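Local coordinates for protein VirX1 (Cyanophage Syn10, PDB 6QGM) that iodinates diverse substrates, probably as a flavin-dependent halogenase of the tryptophan halogenase family carried by a marine cyanophage, at residues 93-98 against 462-467; 112-117 against 123-128; 130-133 against 137-140; 151-156 against 509-514. All blocks are in the same frame, centred on the assembly; numbering follows the deposited sequence.

Contact 1: residues 93-98 against 462-467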
loop_
_atom_site.group_PDB
_atom_site.type_symbol
_atom_site.label_atom_id
_atom_site.label_comp_id
_atom_site.label_asym_id
_atom_site.label_seq_id
_atom_site.Cartn_x
_atom_site.Cartn_y
_atom_site.Cartn_z
ATOM N N GLU B 93 13.986 21.597 -18.680
ATOM C CA GLU B 93 13.389 20.602 -19.595
ATOM C C GLU B 93 12.840 19.434 -18.775
ATOM O O GLU B 93 13.365 19.152 -17.669
ATOM C CB GLU B 93 14.429 20.134 -20.605
ATOM C CG GLU B 93 15.222 21.264 -21.243
ATOM C CD GLU B 93 14.689 21.844 -22.546
ATOM O OE1 GLU B 93 13.738 21.257 -23.137
ATOM O OE2 GLU B 93 15.241 22.890 -22.977
ATOM N N TYR B 94 11.772 18.834 -19.298
ATOM C CA TYR B 94 11.373 17.423 -19.068
ATOM C C TYR B 94 11.600 16.701 -20.390
ATOM O O TYR B 94 10.715 16.680 -21.238
ATOM C CB TYR B 94 9.921 17.336 -18.586
ATOM C CG TYR B 94 9.434 15.950 -18.259
ATOM C CD1 TYR B 94 10.333 14.928 -17.995
ATOM C CD2 TYR B 94 8.078 15.649 -18.206
ATOM C CE1 TYR B 94 9.900 13.651 -17.671
ATOM C CE2 TYR B 94 7.630 14.380 -17.878
ATOM C CZ TYR B 94 8.546 13.376 -17.619
ATOM O OH TYR B 94 8.150 12.113 -17.292
ATOM N N PRO B 95 12.819 16.149 -20.623
ATOM C CA PRO B 95 13.133 15.430 -21.861
ATOM C C PRO B 95 12.530 14.025 -21.830
ATOM O O PRO B 95 12.343 13.529 -20.749
ATOM C CB PRO B 95 14.659 15.370 -21.832
ATOM C CG PRO B 95 14.967 15.252 -20.368
ATOM C CD PRO B 95 13.958 16.155 -19.693
ATOM N N PHE B 96 12.250 13.418 -22.985
ATOM C CA PHE B 96 11.701 12.040 -23.090
ATOM C C PHE B 96 12.822 11.029 -22.822
ATOM O O PHE B 96 13.985 11.225 -23.231
ATOM C CB PHE B 96 11.062 11.812 -24.454
ATOM C CG PHE B 96 9.704 12.436 -24.588
ATOM C CD1 PHE B 96 8.654 12.018 -23.786
ATOM C CD2 PHE B 96 9.471 13.439 -25.514
ATOM C CE1 PHE B 96 7.390 12.588 -23.905
ATOM C CE2 PHE B 96 8.207 14.012 -25.633
ATOM C CZ PHE B 96 7.166 13.600 -24.815
ATOM N N GLY B 97 12.472 9.963 -22.115
ATOM C CA GLY B 97 13.418 8.925 -21.692
ATOM C C GLY B 97 12.708 7.845 -20.892
ATOM O O GLY B 97 11.901 8.145 -20.013
ATOM N N PRO B 98 13.068 6.559 -21.088
ATOM C CA PRO B 98 12.407 5.487 -20.348
ATOM C C PRO B 98 12.804 5.601 -18.869
ATOM O O PRO B 98 11.941 5.480 -18.018
ATOM C CB PRO B 98 12.967 4.225 -21.007
ATOM C CG PRO B 98 14.364 4.642 -21.481
ATOM C CD PRO B 98 14.244 6.108 -21.861
ATOM N N ILE B 462 8.330 13.744 -11.877
ATOM C CA ILE B 462 8.340 14.693 -10.730
ATOM C C ILE B 462 9.767 15.222 -10.543
ATOM O O ILE B 462 9.916 16.441 -10.279
ATOM C CB ILE B 462 7.784 14.029 -9.453
ATOM C CG1 ILE B 462 6.254 13.933 -9.522
ATOM C CG2 ILE B 462 8.236 14.787 -8.205
ATOM C CD1 ILE B 462 5.657 12.945 -8.547
ATOM N N SER B 463 10.769 14.354 -10.664
ATOM C CA SER B 463 12.184 14.711 -10.415
ATOM C C SER B 463 12.587 15.901 -11.303
ATOM O O SER B 463 13.194 16.839 -10.765
ATOM C CB SER B 463 13.088 13.525 -10.592
ATOM O OG SER B 463 12.987 12.670 -9.474
ATOM N N PHE B 464 12.219 15.901 -12.587
ATOM C CA PHE B 464 12.615 16.975 -13.533
ATOM C C PHE B 464 11.941 18.302 -13.150
ATOM O O PHE B 464 12.555 19.363 -13.300
ATOM C CB PHE B 464 12.248 16.603 -14.968
ATOM C CG PHE B 464 13.042 15.453 -15.529
ATOM C CD1 PHE B 464 14.308 15.647 -16.058
ATOM C CD2 PHE B 464 12.519 14.171 -15.496
ATOM C CE1 PHE B 464 15.035 14.578 -16.556
ATOM C CE2 PHE B 464 13.243 13.103 -15.999
ATOM C CZ PHE B 464 14.509 13.306 -16.505
ATOM N N ILE B 465 10.708 18.237 -12.668
ATOM C CA ILE B 465 9.854 19.419 -12.343
ATOM C C ILE B 465 10.359 20.089 -11.053
ATOM O O ILE B 465 10.628 21.305 -11.104
ATOM C CB ILE B 465 8.375 19.000 -12.245
ATOM C CG1 ILE B 465 7.872 18.356 -13.541
ATOM C CG2 ILE B 465 7.504 20.188 -11.849
ATOM C CD1 ILE B 465 8.181 19.141 -14.797
ATOM N N ILE B 466 10.502 19.346 -9.956
ATOM C CA ILE B 466 10.975 19.916 -8.655
ATOM C C ILE B 466 12.466 20.300 -8.741
ATOM O O ILE B 466 12.850 21.295 -8.090
ATOM C CB ILE B 466 10.657 18.993 -7.456
ATOM C CG1 ILE B 466 11.408 17.663 -7.510
ATOM C CG2 ILE B 466 9.155 18.787 -7.325
ATOM C CD1 ILE B 466 11.158 16.774 -6.322
ATOM N N ALA B 467 13.265 19.585 -9.537
ATOM C CA ALA B 467 14.665 19.967 -9.867
ATOM C C ALA B 467 14.678 21.351 -10.524
ATOM O O ALA B 467 15.446 22.224 -10.047
ATOM C CB ALA B 467 15.320 18.944 -10.765
#

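Contact 2: residues 112-117 against 123-128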
loop_
_atom_site.group_PDB
_atom_site.type_symbol
_atom_site.label_atom_id
_atom_site.label_comp_id
_atom_site.label_asym_id
_atom_site.label_seq_id
_atom_site.Cartn_x
_atom_site.Cartn_y
_atom_site.Cartn_z
ATOM N N ASN B 112 20.416 10.821 -5.949
ATOM C CA ASN B 112 20.728 11.973 -5.059
ATOM C C ASN B 112 22.087 12.602 -5.419
ATOM O O ASN B 112 22.442 13.631 -4.793
ATOM C CB ASN B 112 20.686 11.579 -3.579
ATOM C CG ASN B 112 19.342 10.994 -3.164
ATOM O OD1 ASN B 112 18.311 11.301 -3.759
ATOM N ND2 ASN B 112 19.319 10.133 -2.167
ATOM N N THR B 113 22.827 12.016 -6.369
ATOM C CA THR B 113 24.171 12.496 -6.790
ATOM C C THR B 113 24.047 13.937 -7.296
ATOM O O THR B 113 24.803 14.805 -6.803
ATOM C CB THR B 113 24.818 11.559 -7.826
ATOM O OG1 THR B 113 24.990 10.255 -7.264
ATOM C CG2 THR B 113 26.166 12.037 -8.331
ATOM N N TRP B 114 23.129 14.205 -8.227
ATOM C CA TRP B 114 23.024 15.560 -8.836
ATOM C C TRP B 114 22.842 16.624 -7.745
ATOM O O TRP B 114 23.527 17.662 -7.807
ATOM C CB TRP B 114 21.919 15.659 -9.890
ATOM C CG TRP B 114 21.856 17.065 -10.390
ATOM C CD1 TRP B 114 22.681 17.663 -11.297
ATOM C CD2 TRP B 114 21.016 18.099 -9.868
ATOM N NE1 TRP B 114 22.366 18.983 -11.426
ATOM C CE2 TRP B 114 21.352 19.283 -10.553
ATOM C CE3 TRP B 114 20.006 18.134 -8.904
ATOM C CZ2 TRP B 114 20.683 20.485 -10.322
ATOM C CZ3 TRP B 114 19.364 19.322 -8.658
ATOM C CH2 TRP B 114 19.691 20.474 -9.371
ATOM N N GLY B 115 21.931 16.380 -6.803
ATOM C CA GLY B 115 21.644 17.276 -5.667
ATOM C C GLY B 115 22.887 17.587 -4.842
ATOM O O GLY B 115 23.057 18.763 -4.488
ATOM N N LYS B 116 23.726 16.588 -4.527
ATOM C CA LYS B 116 24.980 16.811 -3.764
ATOM C C LYS B 116 25.919 17.709 -4.583
ATOM O O LYS B 116 26.490 18.646 -3.985
ATOM C CB LYS B 116 25.633 15.487 -3.366
ATOM C CG LYS B 116 24.830 14.689 -2.349
ATOM C CD LYS B 116 25.509 13.447 -1.819
ATOM C CE LYS B 116 26.773 13.726 -1.033
ATOM N NZ LYS B 116 27.031 12.672 -0.021
ATOM N N LEU B 117 26.035 17.463 -5.896
ATOM C CA LEU B 117 26.832 18.307 -6.829
ATOM C C LEU B 117 26.332 19.759 -6.757
ATOM O O LEU B 117 27.179 20.676 -6.648
ATOM C CB LEU B 117 26.729 17.766 -8.262
ATOM C CG LEU B 117 27.529 16.497 -8.548
ATOM C CD1 LEU B 117 27.263 15.974 -9.950
ATOM C CD2 LEU B 117 29.005 16.764 -8.374
ATOM N N GLU B 123 27.661 27.055 -8.744
ATOM C CA GLU B 123 27.953 27.791 -10.005
ATOM C C GLU B 123 28.019 26.810 -11.177
ATOM O O GLU B 123 27.650 27.224 -12.273
ATOM C CB GLU B 123 29.248 28.597 -9.889
ATOM C CG GLU B 123 29.215 29.656 -8.798
ATOM C CD GLU B 123 27.992 30.566 -8.797
ATOM O OE1 GLU B 123 27.510 30.937 -9.897
ATOM O OE2 GLU B 123 27.497 30.887 -7.686
ATOM N N ASP B 124 28.410 25.555 -10.952
ATOM C CA ASP B 124 28.572 24.538 -12.027
ATOM C C ASP B 124 27.291 23.725 -12.243
ATOM O O ASP B 124 27.190 23.077 -13.306
ATOM C CB ASP B 124 29.737 23.598 -11.723
ATOM C CG ASP B 124 31.075 24.304 -11.706
ATOM O OD1 ASP B 124 31.230 25.277 -12.484
ATOM O OD2 ASP B 124 31.948 23.867 -10.926
ATOM N N PHE B 125 26.356 23.734 -11.288
ATOM C CA PHE B 125 25.166 22.836 -11.307
ATOM C C PHE B 125 23.893 23.603 -10.950
ATOM O O PHE B 125 23.183 23.248 -10.008
ATOM C CB PHE B 125 25.414 21.632 -10.390
ATOM C CG PHE B 125 26.470 20.699 -10.909
ATOM C CD1 PHE B 125 26.147 19.702 -11.812
ATOM C CD2 PHE B 125 27.786 20.828 -10.503
ATOM C CE1 PHE B 125 27.131 18.864 -12.313
ATOM C CE2 PHE B 125 28.765 19.978 -10.992
ATOM C CZ PHE B 125 28.435 19.000 -11.898
ATOM N N PRO B 126 23.524 24.639 -11.727
ATOM C CA PRO B 126 22.214 25.269 -11.575
ATOM C C PRO B 126 21.102 24.284 -11.915
ATOM O O PRO B 126 21.367 23.239 -12.514
ATOM C CB PRO B 126 22.250 26.429 -12.583
ATOM C CG PRO B 126 23.252 25.975 -13.616
ATOM C CD PRO B 126 24.312 25.244 -12.815
ATOM N N PRO B 127 19.834 24.589 -11.546
ATOM C CA PRO B 127 18.709 23.668 -11.774
ATOM C C PRO B 127 18.606 23.056 -13.190
ATOM O O PRO B 127 18.210 21.900 -13.296
ATOM C CB PRO B 127 17.490 24.551 -11.469
ATOM C CG PRO B 127 17.993 25.562 -10.451
ATOM C CD PRO B 127 19.432 25.822 -10.846
ATOM N N GLU B 128 18.982 23.795 -14.241
ATOM C CA GLU B 128 18.866 23.315 -15.639
ATOM C C GLU B 128 19.846 22.165 -15.901
ATOM O O GLU B 128 19.726 21.552 -16.977
ATOM C CB GLU B 128 19.094 24.436 -16.658
ATOM C CG GLU B 128 20.438 25.129 -16.554
ATOM C CD GLU B 128 20.444 26.385 -15.675
ATOM O OE1 GLU B 128 19.564 26.490 -14.770
ATOM O OE2 GLU B 128 21.351 27.259 -15.879
#

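Contact 3: residues 130-133 against 137-140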
loop_
_atom_site.group_PDB
_atom_site.type_symbol
_atom_site.label_atom_id
_atom_site.label_comp_id
_atom_site.label_asym_id
_atom_site.label_seq_id
_atom_site.Cartn_x
_atom_site.Cartn_y
_atom_site.Cartn_z
ATOM N N PHE B 130 20.263 19.337 -13.970
ATOM C CA PHE B 130 19.719 18.014 -13.560
ATOM C C PHE B 130 19.385 17.203 -14.816
ATOM O O PHE B 130 19.826 16.020 -14.914
ATOM C CB PHE B 130 18.490 18.104 -12.657
ATOM C CG PHE B 130 17.861 16.754 -12.406
ATOM C CD1 PHE B 130 18.448 15.852 -11.534
ATOM C CD2 PHE B 130 16.713 16.363 -13.094
ATOM C CE1 PHE B 130 17.883 14.603 -11.333
ATOM C CE2 PHE B 130 16.138 15.121 -12.875
ATOM C CZ PHE B 130 16.732 14.239 -12.000
ATOM N N ALA B 131 18.636 17.800 -15.755
ATOM C CA ALA B 131 18.157 17.100 -16.968
ATOM C C ALA B 131 19.374 16.632 -17.793
ATOM O O ALA B 131 19.400 15.464 -18.218
ATOM C CB ALA B 131 17.243 18.008 -17.752
ATOM N N ARG B 132 20.353 17.522 -17.990
ATOM C CA ARG B 132 21.605 17.234 -18.724
ATOM C C ARG B 132 22.317 16.073 -18.050
ATOM O O ARG B 132 22.880 15.244 -18.759
ATOM C CB ARG B 132 22.537 18.441 -18.716
ATOM C CG ARG B 132 21.863 19.748 -19.083
ATOM C CD ARG B 132 22.734 20.542 -20.015
ATOM N NE ARG B 132 22.213 21.893 -20.149
ATOM C CZ ARG B 132 22.680 22.955 -19.516
ATOM N NH1 ARG B 132 23.717 22.858 -18.696
ATOM N NH2 ARG B 132 22.114 24.129 -19.727
ATOM N N PHE B 133 22.300 16.046 -16.717
ATOM C CA PHE B 133 23.082 15.100 -15.896
ATOM C C PHE B 133 22.410 13.726 -15.888
ATOM O O PHE B 133 23.074 12.787 -15.478
ATOM C CB PHE B 133 23.257 15.636 -14.476
ATOM C CG PHE B 133 24.169 14.816 -13.594
ATOM C CD1 PHE B 133 25.546 14.980 -13.644
ATOM C CD2 PHE B 133 23.653 13.876 -12.717
ATOM C CE1 PHE B 133 26.381 14.217 -12.835
ATOM C CE2 PHE B 133 24.494 13.129 -11.906
ATOM C CZ PHE B 133 25.854 13.293 -11.962
ATOM N N ASN B 137 19.008 13.137 -24.187
ATOM C CA ASN B 137 17.943 13.651 -25.079
ATOM C C ASN B 137 17.894 15.167 -24.875
ATOM O O ASN B 137 17.699 15.882 -25.861
ATOM C CB ASN B 137 16.605 12.942 -24.837
ATOM C CG ASN B 137 15.673 12.994 -26.026
ATOM O OD1 ASN B 137 16.027 13.545 -27.073
ATOM N ND2 ASN B 137 14.489 12.417 -25.882
ATOM N N THR B 138 18.116 15.622 -23.641
ATOM C CA THR B 138 18.225 17.053 -23.224
ATOM C C THR B 138 19.088 17.859 -24.206
ATOM O O THR B 138 18.687 18.978 -24.553
ATOM C CB THR B 138 18.816 17.164 -21.813
ATOM O OG1 THR B 138 18.078 16.269 -20.976
ATOM C CG2 THR B 138 18.787 18.574 -21.257
ATOM N N TYR B 139 20.230 17.322 -24.629
ATOM C CA TYR B 139 21.197 18.008 -25.530
ATOM C C TYR B 139 20.589 18.226 -26.918
ATOM O O TYR B 139 20.815 19.308 -27.494
ATOM C CB TYR B 139 22.490 17.203 -25.667
ATOM C CG TYR B 139 23.264 17.038 -24.384
ATOM C CD1 TYR B 139 24.015 18.080 -23.878
ATOM C CD2 TYR B 139 23.278 15.840 -23.699
ATOM C CE1 TYR B 139 24.722 17.944 -22.700
ATOM C CE2 TYR B 139 24.009 15.678 -22.538
ATOM C CZ TYR B 139 24.745 16.734 -22.037
ATOM O OH TYR B 139 25.465 16.604 -20.883
ATOM N N LEU B 140 19.881 17.226 -27.456
ATOM C CA LEU B 140 19.178 17.319 -28.766
ATOM C C LEU B 140 18.168 18.472 -28.674
ATOM O O LEU B 140 18.170 19.358 -29.555
ATOM C CB LEU B 140 18.468 16.000 -29.078
ATOM C CG LEU B 140 19.370 14.775 -29.237
ATOM C CD1 LEU B 140 18.551 13.512 -29.546
ATOM C CD2 LEU B 140 20.442 15.014 -30.304
#

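Contact 4: residues 151-156 against 509-514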
loop_
_atom_site.group_PDB
_atom_site.type_symbol
_atom_site.label_atom_id
_atom_site.label_comp_id
_atom_site.label_asym_id
_atom_site.label_seq_id
_atom_site.Cartn_x
_atom_site.Cartn_y
_atom_site.Cartn_z
ATOM N N ASP B 151 24.798 4.243 -34.095
ATOM C CA ASP B 151 25.873 4.106 -33.080
ATOM C C ASP B 151 25.422 4.908 -31.860
ATOM O O ASP B 151 25.096 6.100 -32.059
ATOM C CB ASP B 151 27.207 4.610 -33.631
ATOM C CG ASP B 151 27.708 3.839 -34.849
ATOM O OD1 ASP B 151 27.130 2.771 -35.171
ATOM O OD2 ASP B 151 28.701 4.296 -35.467
ATOM N N ASN B 152 25.373 4.291 -30.676
ATOM C CA ASN B 152 24.706 4.831 -29.456
ATOM C C ASN B 152 25.525 5.997 -28.887
ATOM O O ASN B 152 25.814 5.982 -27.675
ATOM C CB ASN B 152 24.546 3.759 -28.369
ATOM C CG ASN B 152 23.416 2.788 -28.628
ATOM O OD1 ASN B 152 23.653 1.583 -28.748
ATOM N ND2 ASN B 152 22.186 3.295 -28.664
ATOM N N LYS B 153 25.852 6.993 -29.721
ATOM C CA LYS B 153 26.751 8.132 -29.374
ATOM C C LYS B 153 25.992 9.161 -28.524
ATOM O O LYS B 153 26.664 10.008 -27.903
ATOM C CB LYS B 153 27.361 8.767 -30.622
ATOM C CG LYS B 153 28.579 8.040 -31.172
ATOM C CD LYS B 153 29.206 8.637 -32.403
ATOM C CE LYS B 153 29.989 7.595 -33.169
ATOM N NZ LYS B 153 31.007 8.207 -34.050
ATOM N N ILE B 154 24.655 9.100 -28.499
ATOM C CA ILE B 154 23.810 9.820 -27.496
ATOM C C ILE B 154 23.341 8.776 -26.480
ATOM O O ILE B 154 22.537 7.907 -26.804
ATOM C CB ILE B 154 22.668 10.579 -28.197
ATOM C CG1 ILE B 154 23.221 11.631 -29.167
ATOM C CG2 ILE B 154 21.710 11.191 -27.179
ATOM C CD1 ILE B 154 23.800 12.886 -28.520
ATOM N N PRO B 155 23.886 8.768 -25.243
ATOM C CA PRO B 155 23.618 7.695 -24.287
ATOM C C PRO B 155 22.140 7.560 -23.914
ATOM O O PRO B 155 21.532 8.570 -23.641
ATOM C CB PRO B 155 24.405 8.101 -23.039
ATOM C CG PRO B 155 25.472 9.047 -23.543
ATOM C CD PRO B 155 24.836 9.758 -24.720
ATOM N N ASN B 156 21.616 6.331 -23.940
ATOM C CA ASN B 156 20.297 5.966 -23.352
ATOM C C ASN B 156 19.155 6.684 -24.080
ATOM O O ASN B 156 18.109 6.911 -23.458
ATOM C CB ASN B 156 20.266 6.249 -21.843
ATOM C CG ASN B 156 20.649 5.033 -21.018
ATOM O OD1 ASN B 156 21.488 5.108 -20.112
ATOM N ND2 ASN B 156 20.056 3.894 -21.341
ATOM N N VAL B 509 28.288 18.647 -26.074
ATOM C CA VAL B 509 27.733 19.835 -26.790
ATOM C C VAL B 509 28.437 19.941 -28.139
ATOM O O VAL B 509 27.730 20.163 -29.146
ATOM C CB VAL B 509 27.839 21.131 -25.964
ATOM C CG1 VAL B 509 27.035 21.007 -24.690
ATOM C CG2 VAL B 509 29.252 21.548 -25.613
ATOM N N GLU B 510 29.761 19.743 -28.152
ATOM C CA GLU B 510 30.595 19.805 -29.380
ATOM C C GLU B 510 30.120 18.731 -30.370
ATOM O O GLU B 510 30.001 19.058 -31.563
ATOM C CB GLU B 510 32.088 19.667 -29.067
ATOM C CG GLU B 510 32.956 20.100 -30.227
ATOM C CD GLU B 510 34.426 19.712 -30.182
ATOM O OE1 GLU B 510 34.877 19.090 -29.186
ATOM O OE2 GLU B 510 35.117 20.035 -31.159
ATOM N N TYR B 511 29.851 17.507 -29.907
ATOM C CA TYR B 511 29.428 16.375 -30.778
ATOM C C TYR B 511 28.029 16.667 -31.336
ATOM O O TYR B 511 27.789 16.459 -32.546
ATOM C CB TYR B 511 29.419 15.017 -30.062
ATOM C CG TYR B 511 28.739 13.952 -30.882
ATOM C CD1 TYR B 511 29.296 13.521 -32.075
ATOM C CD2 TYR B 511 27.498 13.446 -30.528
ATOM C CE1 TYR B 511 28.667 12.579 -32.870
ATOM C CE2 TYR B 511 26.853 12.508 -31.318
ATOM C CZ TYR B 511 27.430 12.090 -32.501
ATOM O OH TYR B 511 26.781 11.190 -33.291
ATOM N N VAL B 512 27.133 17.123 -30.462
ATOM C CA VAL B 512 25.699 17.385 -30.783
ATOM C C VAL B 512 25.628 18.492 -31.841
ATOM O O VAL B 512 24.724 18.419 -32.693
ATOM C CB VAL B 512 24.893 17.691 -29.508
ATOM C CG1 VAL B 512 23.660 18.547 -29.775
ATOM C CG2 VAL B 512 24.504 16.395 -28.798
ATOM N N LYS B 513 26.588 19.417 -31.849
ATOM C CA LYS B 513 26.665 20.527 -32.840
ATOM C C LYS B 513 27.072 20.018 -34.231
ATOM O O LYS B 513 26.846 20.758 -35.192
ATOM C CB LYS B 513 27.594 21.616 -32.312
ATOM C CG LYS B 513 26.950 22.419 -31.196
ATOM C CD LYS B 513 27.803 23.469 -30.577
ATOM C CE LYS B 513 26.971 24.449 -29.775
ATOM N NZ LYS B 513 27.759 25.645 -29.388
ATOM N N THR B 514 27.630 18.810 -34.352
ATOM C CA THR B 514 27.961 18.182 -35.662
ATOM C C THR B 514 26.721 17.480 -36.232
ATOM O O THR B 514 26.746 17.100 -37.411
ATOM C CB THR B 514 29.157 17.221 -35.561
ATOM O OG1 THR B 514 28.738 15.973 -34.999
ATOM C CG2 THR B 514 30.309 17.805 -34.774
#

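Contact 1: residues 93-98 against 462-467
Y94 and P95 meet F464 in a buried, apolar contact between the end of strand 91-95, an outermost strand of a seven-stranded mixed sheet, and the short helix 462-468. Strand and helix run nearly antiparallel, at 165° with their axes 8.0 Å apart, and one helix residue does the reaching. F464 points toward the strand, and its ring comes slantwise against the CD1-CE1 side of the Y94 ring: CD2 of F464 is 3.4 Å from CD1 of Y94, and CE1 of Y94 is just as near. The two side chains cross at about a right angle, yet the rings form a slanted pairing, planes at 33°, centroids 5.2 Å apart. A chi1 of -177° turns the phenol so that this side meets F464. P95 approaches F464 from the opposite direction, its CD 3.7 Å from CE1 of the ring, while the carbonyl O of E93 sits 3.9 Å from CB of F464. In what is probably a flavin-dependent halogenase fold, this packs the edge of the sheet against neighbouring helices: F464 also packs edge-to-face with F130 of helix 129-134, and Y94 touches F402 of helix 382-408. E93 sets out away from helix 462-468; its OE2 forms a salt bridge with R80 and its OE1 a hydrogen bond with S78.

Contact 2: residues 112-117 against 123-128
L117 and F125 bring the two backbones closest, their CA atoms 6.6 Å apart, where the irregular segment 123-128 turns back past the W114-L117 side of helix 113-120. The arrangement is two helices joined by an irregular loop: the chain leaves one helix, slants back past it without regular structure, and enters helix 129-134. Side chains make the join. F125 points toward the helix and lays a face of its ring over L117. CB of L117 stands 3.8 Å from the ring centroid and only 7° off the normal, a CH-pi contact centred on the face, and CD1 of L117 reaches forward to CE1 of F125 at 3.7 Å. W114, one turn earlier, comes to the edge of that same ring, with its NE1 3.9 Å from CD1 of F125. The two side chains pass in opposing senses, the five-membered ring of W114 inclined at 73° to the phenyl ring. CG of W114 is anti to the backbone N (chi1 177°), which swings the indole out from the helix toward the prolines. P127 touches the indole through its CA. Around the pair, F130 meets W114 edge-to-face and W501 of helix 494-512 meets the ring of F125. The polar end of W114 is held by T129, whose OG1 is hydrogen-bonded both to NE1 of W114 and to the carbonyl O of P126. That same carbonyl O lies at the edge of the indole, in its plane, 3.6 Å from CZ2 of W114.

Contact 3: residues 130-133 against 137-140
T138 faces the backbone of A131 and R132, and Y139 brings its phenol end to the next carbonyl, where two short consecutive helices, the weakly bonded 129-134 and 137-143, meet at a tight corner across a very brief connection. R132 and T138 are the closest residues in backbone terms, with CA atoms 5.6 Å apart. T138 points toward helix 129-134 and presents both its branches. Its methyl CG2 fits between A131 and R132, 3.9 Å from CB of A131 and 3.8 Å from N of R132. The side chain of R132 passes crosswise to T138, and CG of R132 meets CG2 of T138 at 3.9 Å. Farther out the arginine chain bends at chi2 (-137°), and its NE forms a salt bridge with E142, farther along helix 137-143. Y139 comes in by its hydroxyl: OH stands 3.6 Å from the carbonyl O of R132, and CB of R132 is also close to that OH. Beyond this pair, W501 of helix 494-512 touches both R132 and Y139. The other branch of T138, OG1, gives its hydrogen bond to the connection, at the carbonyl O of N135; the carbonyl O of A131, 3.2 Å from the same OG1, is a close neighbour and not a bonding partner.

Contact 4: residues 151-156 against 509-514
Y511 reaches from the last turns of helix 494-512 to K153 and I154 in the loop that follows helix 137-143. Its CB points toward the loop, and a chi1 of 169° sends the ring outward from the helix. Toward the outer end of the ring, CE2 lies 3.8 Å from CB of K153 and CE1 of Y511 4.0 Å from CD of the same lysine. CZ sits by both of these lysine carbons, and the hydroxyl at the tip comes within 3.6 Å of CD. The lysine chain thus lies across the outer end of the tyrosine, and the rest of this extended chain runs on past the ring. CE2 has a second neighbour: CD1 of I154 stands at the ring edge, near its plane, 4.2 Å off. This is plain packing of an irregular loop on the end of a long helix near the C terminus, buried at I154 and exposed at K153. CD1 of I154 goes on to meet CG2 of V512 at 3.6 Å, the two side chains set crosswise, and V512 in turn touches Y139 and H143 of helix 137-143. In the loop, N152 centres an inverse gamma turn that ends at K153. At the backbone end of the tyrosine, O of Y511 accepts from both N and OG1 of T514, the latter at 2.7 Å and in the carbonyl plane.

Leaving the sheet at strand 91-95, the chain opens contact 1, which closes only some 360 residues later at helix 462-468. Contacts 2 and 3 both fall within that span, one after the other: the first folds a loop back on helix 113-120, the second pairs helices 129-134 and 137-143. Segment 151-156 also lies inside the span, but its partner in helix 494-512 lies past the close of contact 1, so contacts 1 and 4 cross. In space F130 links contacts 1, 2 and 3, and Y139 brings contact 3 against V512 of contact 4. The late helices are thus tied back to an early, local run of helices and loops beside the sheet.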